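PDB 3M21: probable tautomerase HP_0924 from Helicobacter pylori, which belongs to the tautomerase family of the MIF clan and assembles six small beta-alpha-beta subunits into a hexamer. Local coordinates for residues F[3-8]-F[24-29]; F[20-25]-F[43-48]. All blocks are in the same frame, centred on the assembly; numbering follows the deposited sequence.

Interaction 1 of 2, residues F[3-8]-F[24-29]; sequences INIKLV and EGVSDL
Ile3 of strand 2-7 and Val26 of helix 16-34 meet tip to tip. Every side-chain atom of Ile3 lies close to one methyl, Val26 CG1. Ile3 CB is 3.6 Å from Val26 CG1. At Ile3 CG1 the gap to Val26 CG1 falls to 3.3 Å, closer than the normal carbon-carbon packing distance. The end of that branch, Ile3 CD1, is 3.7 Å from Val26 CG1. The other branch, Ile3 CG2, also lies 3.6 Å from Val26 CG1, and it reaches Val26 CG2 at 4.1 Å. With CG1 of Val26 anti to its backbone N (chi1 164°), this methyl faces the fork of Ile3. The second methyl serves the next inward-facing residue of the strand: Val26 CG2 is 3.9 Å from Ile5 CD1. Here the two side chains pass side by side, running opposite ways. Val26 also packs on Leu29 of the second subunit, and Ile3 on Ile3 of that same subunit, so the contact lies beside an interface. Only aliphatic carbon meets across these two segments. What this contact adds is apolar burial and close van der Waals packing, with no polar or charged pair between the two segments.

Interaction 2 of 2, residues F[20-25]-F[43-48]; sequences QQLIEG and VIIDEV
Leu22 on helix 16-34 and Ile45 on strand 42-47 cross at about a right angle. The tip of Ile45 does the touching. Its CD1 methyl sits 3.9 Å from Leu22 CB and 4.0 Å from Leu22 CD1, so the end of the isoleucine abuts the flank of the leucine, between its CB and CD1. Ile45 can reach this far because its long branch is extended: CD1 is anti to CA (chi2 168°). Leu22 is also stretched out, with CD1 anti to CA. Its side chain goes on to touch Leu7 of the neighbouring strand and Met30 of the second subunit.

Ile23 joins in from the next position on the helix. It leaves the helix to the side of the strand rather than facing it. Its CG1 lies beside the backbone N (chi1 -71°), which brings this branch to the strand: Ile23 CG1 is 4.2 Å from Ile45 CD1. The same Ile23 CG1 lies 4.3 Å from Val43 CG1. Ile45 CD1 thus meets both helix residues. Ile23 also packs on Gly54 of the third subunit.

Val43 and Ile45 are alternate residues and point toward the helix. Ile44 between them points away, and packs on Phe2 of the fifth subunit and Lys6 of the third. The shortest CA to CA distance between the two segments is 6.1 Å, from Ile23 to Val43. All four touching residues are buried, and their contacts are aliphatic.

The local axes of helix and strand are 9.0 Å apart at closest approach. Their directions differ by 143°, so they run roughly antiparallel. This is how a helix lies on its sheet in a beta-alpha-beta unit, here the unit of strand 2-7, helix 16-34 and strand 42-47, consistent with the MIF-clan fold.

Overall arrangement
Interactions 1 and 2 have centres about 5 Å apart and share helix 16-34. Along the chain, strand 2-7 comes first, then the helix, then strand 42-47. Interaction 1 uses the helix residues 24-29 and interaction 2 uses 20-25, so they overlap at Glu24 and Gly25. The strands are parallel neighbours in one sheet. On the strand side, Asp46 OD2 ties them together, in a salt bridge with Lys6 NZ and a probable hydrogen bond with Asn4 ND2. Together the contacts fasten one helix over both strands. Both also touch the second subunit, so this small fold is packed as part of the six-chain assembly.

Interaction 1 of 2, residues F[3-8]-F[24-29]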
ATOM      1  N   ILE F   3       9.072  -0.370   4.787  1.00 18.15           N
ATOM      2  CA  ILE F   3       9.085   0.946   4.149  1.00 18.96           C
ATOM      3  C   ILE F   3       8.876   0.800   2.647  1.00 18.27           C
ATOM      4  O   ILE F   3       9.651   0.137   1.952  1.00 15.64           O
ATOM      5  CB  ILE F   3      10.418   1.692   4.380  1.00 19.84           C
ATOM      6  CG1 ILE F   3      10.653   1.911   5.881  1.00 19.66           C
ATOM      7  CG2 ILE F   3      10.403   3.021   3.644  1.00 18.60           C
ATOM      8  CD1 ILE F   3      11.198   0.684   6.598  1.00 22.22           C
ATOM      9  N   ASN F   4       7.820   1.430   2.156  1.00 17.49           N
ATOM     10  CA  ASN F   4       7.487   1.373   0.742  1.00 19.40           C
ATOM     11  C   ASN F   4       7.776   2.761   0.198  1.00 19.01           C
ATOM     12  O   ASN F   4       7.308   3.763   0.735  1.00 17.62           O
ATOM     13  CB  ASN F   4       6.003   1.018   0.582  1.00 19.02           C
ATOM     14  CG  ASN F   4       5.571   0.852  -0.871  1.00 22.66           C
ATOM     15  OD1 ASN F   4       4.389   1.015  -1.184  1.00 22.53           O
ATOM     16  ND2 ASN F   4       6.512   0.512  -1.758  1.00 20.60           N
ATOM     17  N   ILE F   5       8.592   2.830  -0.839  1.00 18.46           N
ATOM     18  CA  ILE F   5       8.920   4.113  -1.429  1.00 17.93           C
ATOM     19  C   ILE F   5       8.421   4.096  -2.859  1.00 17.50           C
ATOM     20  O   ILE F   5       8.786   3.214  -3.629  1.00 18.07           O
ATOM     21  CB  ILE F   5      10.444   4.347  -1.453  1.00 16.68           C
ATOM     22  CG1 ILE F   5      10.995   4.410  -0.032  1.00 17.87           C
ATOM     23  CG2 ILE F   5      10.762   5.620  -2.207  1.00 17.39           C
ATOM     24  CD1 ILE F   5      12.514   4.381   0.023  1.00 19.50           C
ATOM     25  N   LYS F   6       7.590   5.066  -3.211  1.00 15.85           N
ATOM     26  CA  LYS F   6       7.074   5.145  -4.567  1.00 18.91           C
ATOM     27  C   LYS F   6       7.597   6.428  -5.190  1.00 20.79           C
ATOM     28  O   LYS F   6       7.397   7.522  -4.650  1.00 22.42           O
ATOM     29  CB  LYS F   6       5.547   5.151  -4.552  1.00 18.88           C
ATOM     30  CG  LYS F   6       4.941   3.878  -3.980  1.00 20.71           C
ATOM     31  CD  LYS F   6       3.418   3.896  -4.067  1.00 25.87           C
ATOM     32  CE  LYS F   6       2.826   2.680  -3.395  1.00 31.08           C
ATOM     33  NZ  LYS F   6       3.322   1.418  -4.006  1.00 33.93           N
ATOM     34  N   LEU F   7       8.269   6.294  -6.326  1.00 18.59           N
ATOM     35  CA  LEU F   7       8.835   7.449  -7.006  1.00 20.46           C
ATOM     36  C   LEU F   7       8.730   7.312  -8.523  1.00 20.69           C
ATOM     37  O   LEU F   7       8.492   6.224  -9.037  1.00 20.39           O
ATOM     38  CB  LEU F   7      10.296   7.601  -6.593  1.00 20.65           C
ATOM     39  CG  LEU F   7      11.199   6.402  -6.921  1.00 20.43           C
ATOM     40  CD1 LEU F   7      11.562   6.424  -8.398  1.00 22.93           C
ATOM     41  CD2 LEU F   7      12.478   6.457  -6.085  1.00 23.48           C
ATOM     42  N   VAL F   8       8.907   8.417  -9.232  1.00 21.48           N
ATOM     43  CA  VAL F   8       8.852   8.401 -10.692  1.00 24.16           C
ATOM     44  C   VAL F   8      10.265   8.512 -11.263  1.00 24.94           C
ATOM     45  O   VAL F   8      11.011   9.437 -10.920  1.00 24.87           O
ATOM     46  CB  VAL F   8       8.015   9.576 -11.236  1.00 24.20           C
ATOM     47  CG1 VAL F   8       7.844   9.445 -12.739  1.00 22.97           C
ATOM     48  CG2 VAL F   8       6.675   9.607 -10.546  1.00 22.62           C
ATOM     49  N   GLU F  24      19.581   1.395   2.189  1.00 27.84           N
ATOM     50  CA  GLU F  24      20.455   1.586   3.341  1.00 29.06           C
ATOM     51  C   GLU F  24      20.073   2.848   4.114  1.00 29.37           C
ATOM     52  O   GLU F  24      20.073   2.854   5.345  1.00 33.05           O
ATOM     53  CB  GLU F  24      21.913   1.673   2.885  1.00 32.06           C
ATOM     54  CG  GLU F  24      22.400   0.432   2.154  1.00 36.67           C
ATOM     55  CD  GLU F  24      23.763   0.638   1.520  1.00 38.85           C
ATOM     56  OE1 GLU F  24      24.721   0.928   2.259  1.00 42.15           O
ATOM     57  OE2 GLU F  24      23.868   0.516   0.285  1.00 40.38           O
ATOM     58  N   GLY F  25      19.747   3.911   3.388  1.00 29.04           N
ATOM     59  CA  GLY F  25      19.369   5.159   4.031  1.00 30.53           C
ATOM     60  C   GLY F  25      18.163   5.011   4.945  1.00 31.63           C
ATOM     61  O   GLY F  25      18.187   5.423   6.107  1.00 30.78           O
ATOM     62  N   VAL F  26      17.096   4.420   4.424  1.00 29.87           N
ATOM     63  CA  VAL F  26      15.893   4.228   5.222  1.00 31.98           C
ATOM     64  C   VAL F  26      16.157   3.277   6.384  1.00 31.58           C
ATOM     65  O   VAL F  26      15.686   3.504   7.493  1.00 31.71           O
ATOM     66  CB  VAL F  26      14.730   3.666   4.361  1.00 33.01           C
ATOM     67  CG1 VAL F  26      13.640   3.099   5.257  1.00 33.44           C
ATOM     68  CG2 VAL F  26      14.163   4.766   3.487  1.00 29.98           C
ATOM     69  N   SER F  27      16.908   2.212   6.125  1.00 32.16           N
ATOM     70  CA  SER F  27      17.216   1.243   7.164  1.00 32.36           C
ATOM     71  C   SER F  27      17.993   1.908   8.301  1.00 33.28           C
ATOM     72  O   SER F  27      17.645   1.739   9.469  1.00 33.01           O
ATOM     73  CB  SER F  27      18.016   0.076   6.584  1.00 32.33           C
ATOM     74  OG  SER F  27      17.260  -0.605   5.589  1.00 36.69           O
ATOM     75  N   ASP F  28      19.033   2.672   7.973  1.00 33.04           N
ATOM     76  CA  ASP F  28      19.802   3.342   9.019  1.00 32.09           C
ATOM     77  C   ASP F  28      18.903   4.291   9.807  1.00 32.01           C
ATOM     78  O   ASP F  28      19.001   4.370  11.031  1.00 31.65           O
ATOM     79  CB  ASP F  28      20.981   4.124   8.427  1.00 34.03           C
ATOM     80  CG  ASP F  28      22.013   3.224   7.773  1.00 34.40           C
ATOM     81  OD1 ASP F  28      22.183   2.074   8.232  1.00 36.43           O
ATOM     82  OD2 ASP F  28      22.667   3.667   6.806  1.00 37.92           O
ATOM     83  N   LEU F  29      18.027   5.006   9.102  1.00 28.98           N
ATOM     84  CA  LEU F  29      17.112   5.944   9.747  1.00 29.76           C
ATOM     85  C   LEU F  29      16.282   5.249  10.829  1.00 29.69           C
ATOM     86  O   LEU F  29      16.115   5.775  11.926  1.00 30.05           O
ATOM     87  CB  LEU F  29      16.170   6.576   8.718  1.00 28.10           C
ATOM     88  CG  LEU F  29      15.129   7.556   9.283  1.00 28.25           C
ATOM     89  CD1 LEU F  29      15.848   8.804   9.790  1.00 27.70           C
ATOM     90  CD2 LEU F  29      14.109   7.950   8.206  1.00 23.83           C
TER

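Interaction 2 of 2, residues F[20-25]-F[43-48]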
ATOM      1  N   GLN F  20      19.994   1.161  -3.925  1.00 22.86           N
ATOM      2  CA  GLN F  20      20.689   0.552  -2.801  1.00 26.40           C
ATOM      3  C   GLN F  20      20.911   1.623  -1.722  1.00 26.00           C
ATOM      4  O   GLN F  20      20.783   1.342  -0.535  1.00 27.13           O
ATOM      5  CB  GLN F  20      22.014  -0.061  -3.283  1.00 28.03           C
ATOM      6  CG  GLN F  20      22.796  -0.827  -2.234  1.00 33.26           C
ATOM      7  CD  GLN F  20      24.015  -1.526  -2.822  1.00 37.55           C
ATOM      8  OE1 GLN F  20      24.969  -1.841  -2.108  1.00 39.78           O
ATOM      9  NE2 GLN F  20      23.982  -1.780  -4.129  1.00 37.68           N
ATOM     10  N   GLN F  21      21.213   2.854  -2.136  1.00 26.60           N
ATOM     11  CA  GLN F  21      21.412   3.951  -1.190  1.00 26.38           C
ATOM     12  C   GLN F  21      20.110   4.256  -0.434  1.00 27.26           C
ATOM     13  O   GLN F  21      20.141   4.659   0.726  1.00 24.49           O
ATOM     14  CB  GLN F  21      21.859   5.224  -1.916  1.00 31.34           C
ATOM     15  CG  GLN F  21      23.238   5.167  -2.571  1.00 35.17           C
ATOM     16  CD  GLN F  21      23.448   6.304  -3.571  1.00 37.48           C
ATOM     17  OE1 GLN F  21      23.241   7.475  -3.249  1.00 41.36           O
ATOM     18  NE2 GLN F  21      23.863   5.959  -4.786  1.00 39.21           N
ATOM     19  N   LEU F  22      18.970   4.081  -1.099  1.00 25.46           N
ATOM     20  CA  LEU F  22      17.678   4.338  -0.466  1.00 26.03           C
ATOM     21  C   LEU F  22      17.385   3.255   0.564  1.00 24.98           C
ATOM     22  O   LEU F  22      16.909   3.542   1.664  1.00 26.38           O
ATOM     23  CB  LEU F  22      16.562   4.393  -1.523  1.00 26.17           C
ATOM     24  CG  LEU F  22      16.579   5.617  -2.452  1.00 25.94           C
ATOM     25  CD1 LEU F  22      15.523   5.484  -3.535  1.00 27.17           C
ATOM     26  CD2 LEU F  22      16.347   6.876  -1.628  1.00 26.67           C
ATOM     27  N   ILE F  23      17.682   2.012   0.197  1.00 25.09           N
ATOM     28  CA  ILE F  23      17.471   0.875   1.085  1.00 25.71           C
ATOM     29  C   ILE F  23      18.308   1.045   2.353  1.00 26.09           C
ATOM     30  O   ILE F  23      17.802   0.888   3.463  1.00 23.73           O
ATOM     31  CB  ILE F  23      17.833  -0.446   0.384  1.00 25.41           C
ATOM     32  CG1 ILE F  23      16.778  -0.757  -0.688  1.00 27.27           C
ATOM     33  CG2 ILE F  23      17.914  -1.588   1.403  1.00 28.43           C
ATOM     34  CD1 ILE F  23      17.121  -1.955  -1.580  1.00 24.98           C
ATOM     35  N   GLU F  24      19.581   1.395   2.189  1.00 27.84           N
ATOM     36  CA  GLU F  24      20.455   1.586   3.341  1.00 29.06           C
ATOM     37  C   GLU F  24      20.073   2.848   4.114  1.00 29.37           C
ATOM     38  O   GLU F  24      20.073   2.854   5.345  1.00 33.05           O
ATOM     39  CB  GLU F  24      21.913   1.673   2.885  1.00 32.06           C
ATOM     40  CG  GLU F  24      22.400   0.432   2.154  1.00 36.67           C
ATOM     41  CD  GLU F  24      23.763   0.638   1.520  1.00 38.85           C
ATOM     42  OE1 GLU F  24      24.721   0.928   2.259  1.00 42.15           O
ATOM     43  OE2 GLU F  24      23.868   0.516   0.285  1.00 40.38           O
ATOM     44  N   GLY F  25      19.747   3.911   3.388  1.00 29.04           N
ATOM     45  CA  GLY F  25      19.369   5.159   4.031  1.00 30.53           C
ATOM     46  C   GLY F  25      18.163   5.011   4.945  1.00 31.63           C
ATOM     47  O   GLY F  25      18.187   5.423   6.107  1.00 30.78           O
ATOM     48  N   VAL F  43      12.250  -3.117   2.796  1.00 20.58           N
ATOM     49  CA  VAL F  43      12.070  -1.914   2.006  1.00 19.53           C
ATOM     50  C   VAL F  43      11.759  -2.329   0.577  1.00 19.96           C
ATOM     51  O   VAL F  43      12.400  -3.228   0.014  1.00 17.99           O
ATOM     52  CB  VAL F  43      13.349  -1.036   2.032  1.00 20.14           C
ATOM     53  CG1 VAL F  43      13.130   0.258   1.246  1.00 19.12           C
ATOM     54  CG2 VAL F  43      13.732  -0.724   3.464  1.00 17.91           C
ATOM     55  N   ILE F  44      10.745  -1.690   0.007  1.00 17.42           N
ATOM     56  CA  ILE F  44      10.334  -1.965  -1.357  1.00 15.84           C
ATOM     57  C   ILE F  44      10.202  -0.636  -2.071  1.00 16.77           C
ATOM     58  O   ILE F  44       9.463   0.253  -1.638  1.00 15.89           O
ATOM     59  CB  ILE F  44       8.975  -2.690  -1.405  1.00 16.49           C
ATOM     60  CG1 ILE F  44       9.103  -4.086  -0.784  1.00 17.42           C
ATOM     61  CG2 ILE F  44       8.472  -2.750  -2.836  1.00 13.31           C
ATOM     62  CD1 ILE F  44       7.763  -4.850  -0.653  1.00 20.36           C
ATOM     63  N   ILE F  45      10.946  -0.501  -3.161  1.00 16.56           N
ATOM     64  CA  ILE F  45      10.918   0.709  -3.959  1.00 17.47           C
ATOM     65  C   ILE F  45      10.093   0.416  -5.203  1.00 20.09           C
ATOM     66  O   ILE F  45      10.353  -0.552  -5.930  1.00 20.40           O
ATOM     67  CB  ILE F  45      12.340   1.127  -4.395  1.00 18.29           C
ATOM     68  CG1 ILE F  45      13.197   1.453  -3.164  1.00 19.74           C
ATOM     69  CG2 ILE F  45      12.270   2.310  -5.331  1.00 17.35           C
ATOM     70  CD1 ILE F  45      14.688   1.597  -3.490  1.00 17.50           C
ATOM     71  N   ASP F  46       9.085   1.240  -5.448  1.00 19.40           N
ATOM     72  CA  ASP F  46       8.249   1.061  -6.629  1.00 19.64           C
ATOM     73  C   ASP F  46       8.541   2.208  -7.572  1.00 21.47           C
ATOM     74  O   ASP F  46       8.636   3.358  -7.145  1.00 19.73           O
ATOM     75  CB  ASP F  46       6.776   1.083  -6.241  1.00 20.46           C
ATOM     76  CG  ASP F  46       6.411  -0.039  -5.298  1.00 18.75           C
ATOM     77  OD1 ASP F  46       6.814  -1.200  -5.561  1.00 22.15           O
ATOM     78  OD2 ASP F  46       5.706   0.235  -4.310  1.00 22.44           O
ATOM     79  N   GLU F  47       8.683   1.892  -8.853  1.00 20.80           N
ATOM     80  CA  GLU F  47       8.952   2.898  -9.858  1.00 22.40           C
ATOM     81  C   GLU F  47       7.675   3.103 -10.655  1.00 24.48           C
ATOM     82  O   GLU F  47       7.213   2.204 -11.364  1.00 25.64           O
ATOM     83  CB  GLU F  47      10.108   2.449 -10.752  1.00 24.13           C
ATOM     84  CG  GLU F  47      11.447   2.474 -10.026  1.00 25.96           C
ATOM     85  CD  GLU F  47      12.568   1.800 -10.802  1.00 25.07           C
ATOM     86  OE1 GLU F  47      12.958   0.681 -10.432  1.00 27.54           O
ATOM     87  OE2 GLU F  47      13.050   2.388 -11.785  1.00 28.68           O
ATOM     88  N   VAL F  48       7.102   4.294 -10.510  1.00 22.82           N
ATOM     89  CA  VAL F  48       5.847   4.657 -11.160  1.00 22.57           C
ATOM     90  C   VAL F  48       6.040   5.482 -12.422  1.00 22.29           C
ATOM     91  O   VAL F  48       6.791   6.459 -12.426  1.00 23.21           O
ATOM     92  CB  VAL F  48       4.968   5.465 -10.188  1.00 22.32           C
ATOM     93  CG1 VAL F  48       3.600   5.696 -10.791  1.00 22.70           C
ATOM     94  CG2 VAL F  48       4.867   4.730  -8.861  1.00 21.09           C
TER